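Local coordinates for tyrosine aminotransferase (Leishmania infantum, PDB 4IX8), which probably catalyses the pyridoxal 5'-phosphate-dependent transfer of the amino group of L-tyrosine to 2-oxoglutarate, at residues E392-L397 with V403-G408. Sequence-based numbering, arbitrary orientation.
Sequences EFYEKL and VQVLPG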
loop_
_atom_site.group_PDB
_atom_site.type_symbol
_atom_site.label_atom_id
_atom_site.label_comp_id
_atom_site.label_asym_id
_atom_site.label_seq_id
_atom_site.Cartn_x
_atom_site.Cartn_y
_atom_site.Cartn_z
ATOM N N GLU A 392 -7.306 -29.906 -12.084
ATOM C CA GLU A 392 -6.746 -30.830 -13.050
ATOM C C GLU A 392 -7.120 -30.369 -14.457
ATOM O O GLU A 392 -6.371 -30.560 -15.431
ATOM C CB GLU A 392 -7.225 -32.262 -12.792
ATOM C CG GLU A 392 -6.451 -33.304 -13.629
ATOM C CD GLU A 392 -6.769 -34.759 -13.282
ATOM O OE1 GLU A 392 -7.753 -35.009 -12.539
ATOM O OE2 GLU A 392 -6.022 -35.649 -13.766
ATOM N N PHE A 393 -8.305 -29.783 -14.563
ATOM C CA PHE A 393 -8.759 -29.211 -15.824
ATOM C C PHE A 393 -7.862 -28.044 -16.259
ATOM O O PHE A 393 -7.519 -27.913 -17.446
ATOM C CB PHE A 393 -10.192 -28.729 -15.670
ATOM C CG PHE A 393 -10.854 -28.366 -16.950
ATOM C CD1 PHE A 393 -10.502 -27.204 -17.626
ATOM C CD2 PHE A 393 -11.846 -29.165 -17.463
ATOM C CE1 PHE A 393 -11.119 -26.869 -18.808
ATOM C CE2 PHE A 393 -12.467 -28.847 -18.641
ATOM C CZ PHE A 393 -12.114 -27.697 -19.318
ATOM N N TYR A 394 -7.484 -27.228 -15.278
ATOM C CA TYR A 394 -6.660 -26.042 -15.491
ATOM C C TYR A 394 -5.283 -26.481 -15.998
ATOM O O TYR A 394 -4.785 -25.943 -17.000
ATOM C CB TYR A 394 -6.575 -25.192 -14.178
ATOM C CG TYR A 394 -5.248 -24.462 -13.992
ATOM C CD1 TYR A 394 -5.003 -23.240 -14.608
ATOM C CD2 TYR A 394 -4.244 -24.994 -13.181
ATOM C CE1 TYR A 394 -3.773 -22.594 -14.457
ATOM C CE2 TYR A 394 -3.014 -24.346 -13.018
ATOM C CZ TYR A 394 -2.788 -23.149 -13.652
ATOM O OH TYR A 394 -1.575 -22.511 -13.512
ATOM N N GLU A 395 -4.725 -27.513 -15.359
ATOM C CA GLU A 395 -3.378 -27.990 -15.667
ATOM C C GLU A 395 -3.315 -28.571 -17.040
ATOM O O GLU A 395 -2.450 -28.195 -17.829
ATOM C CB GLU A 395 -2.924 -29.048 -14.655
ATOM C CG GLU A 395 -2.385 -28.464 -13.343
ATOM C CD GLU A 395 -2.432 -29.438 -12.177
ATOM O OE1 GLU A 395 -3.067 -30.497 -12.297
ATOM O OE2 GLU A 395 -1.845 -29.133 -11.123
ATOM N N LYS A 396 -4.274 -29.439 -17.342
ATOM C CA LYS A 396 -4.260 -30.171 -18.597
ATOM C C LYS A 396 -4.572 -29.256 -19.777
ATOM O O LYS A 396 -3.993 -29.402 -20.856
ATOM C CB LYS A 396 -5.274 -31.315 -18.551
ATOM C CG LYS A 396 -5.068 -32.315 -17.427
ATOM C CD LYS A 396 -4.330 -33.552 -17.918
ATOM C CE LYS A 396 -4.413 -34.697 -16.920
ATOM N NZ LYS A 396 -5.570 -35.600 -17.232
ATOM N N LEU A 397 -5.468 -28.296 -19.550
ATOM C CA LEU A 397 -5.818 -27.340 -20.592
ATOM C C LEU A 397 -4.579 -26.542 -20.988
ATOM O O LEU A 397 -4.285 -26.372 -22.176
ATOM C CB LEU A 397 -6.926 -26.387 -20.126
ATOM C CG LEU A 397 -7.149 -25.205 -21.085
ATOM C CD1 LEU A 397 -7.573 -25.711 -22.470
ATOM C CD2 LEU A 397 -8.159 -24.227 -20.531
ATOM N N VAL A 403 -3.600 -22.527 -23.014
ATOM C CA VAL A 403 -4.590 -21.552 -22.593
ATOM C C VAL A 403 -4.647 -21.617 -21.088
ATOM O O VAL A 403 -4.854 -22.684 -20.510
ATOM C CB VAL A 403 -5.996 -21.825 -23.149
ATOM C CG1 VAL A 403 -6.966 -20.802 -22.611
ATOM C CG2 VAL A 403 -5.986 -21.817 -24.655
ATOM N N GLN A 404 -4.567 -20.456 -20.459
ATOM C CA GLN A 404 -4.522 -20.392 -19.026
ATOM C C GLN A 404 -5.835 -19.807 -18.484
ATOM O O GLN A 404 -6.217 -18.675 -18.795
ATOM C CB GLN A 404 -3.306 -19.558 -18.579
ATOM C CG GLN A 404 -2.990 -19.714 -17.081
ATOM C CD GLN A 404 -2.010 -18.689 -16.581
ATOM O OE1 GLN A 404 -1.255 -18.105 -17.365
ATOM N NE2 GLN A 404 -2.007 -18.460 -15.285
ATOM N N VAL A 405 -6.517 -20.583 -17.653
ATOM C CA VAL A 405 -7.634 -20.065 -16.886
ATOM C C VAL A 405 -7.205 -20.130 -15.414
ATOM O O VAL A 405 -6.029 -20.336 -15.133
ATOM C CB VAL A 405 -8.929 -20.848 -17.141
ATOM C CG1 VAL A 405 -9.344 -20.677 -18.595
ATOM C CG2 VAL A 405 -8.768 -22.341 -16.793
ATOM N N LEU A 406 -8.120 -19.858 -14.488
ATOM C CA LEU A 406 -7.832 -19.998 -13.060
ATOM C C LEU A 406 -8.853 -20.960 -12.495
ATOM O O LEU A 406 -10.036 -20.791 -12.727
ATOM C CB LEU A 406 -7.893 -18.659 -12.316
ATOM C CG LEU A 406 -6.760 -17.662 -12.593
ATOM C CD1 LEU A 406 -7.018 -16.367 -11.850
ATOM C CD2 LEU A 406 -5.407 -18.253 -12.205
ATOM N N PRO A 407 -8.401 -21.947 -11.720
ATOM C CA PRO A 407 -9.338 -22.852 -11.066
ATOM C C PRO A 407 -10.079 -22.133 -9.959
ATOM O O PRO A 407 -9.449 -21.295 -9.300
ATOM C CB PRO A 407 -8.431 -23.936 -10.493
ATOM C CG PRO A 407 -7.116 -23.237 -10.260
ATOM C CD PRO A 407 -7.000 -22.243 -11.362
ATOM N N GLY A 408 -11.362 -22.443 -9.757
ATOM C CA GLY A 408 -12.188 -21.751 -8.771
ATOM C C GLY A 408 -11.817 -21.987 -7.331
ATOM O O GLY A 408 -12.238 -21.238 -6.438
HETATM O O HOH W 1 -5.700 -23.242 -18.056
#
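Helix 390-401 leads back into strand 403-407 of the smaller mixed sheet in this aminotransferase fold, and Tyr394 and Leu397, one helical turn apart, pack against that strand. Pro407 lays its CD over one face of the Tyr394 ring, a CH-pi contact 4.2 Å from the ring centroid and displaced toward the CG-CD1 side of the rim. The ring edge meets the strand where it breaks: Tyr394 CD1 lies 3.1 Å from Val405 O, near the ring plane, and CE1 lies 4.0 Å from Gln404 CG. A chi1 of 147°, off the usual staggered value, brings the ring into this position. Beyond CG, Gln404 runs extended alongside the tyrosine, its amide turned 60° from the ring plane. Leu397 packs on the start of the strand, CG 4.1 Å from Val403 CB, while its CD2 reaches on to Val405 CG1 at 4.2 Å. Between these side-chain contacts sits a water that donates to Tyr394 O (3.0 Å) and Val403 O (2.7 Å) and accepts from Val405 N. Leu417 of strand 416-420 also packs on Val405, while Phe438 of helix 425-442 touches Leu397. Apolar packing thus joins helix and strand, and a single water ties the helix carbonyl to backbone groups beside the strand's break; the buried Tyr394 OH has no hydrogen-bonding partner in the model, so the tyrosine serves this contact as an apolar ring rather than through its hydroxyl.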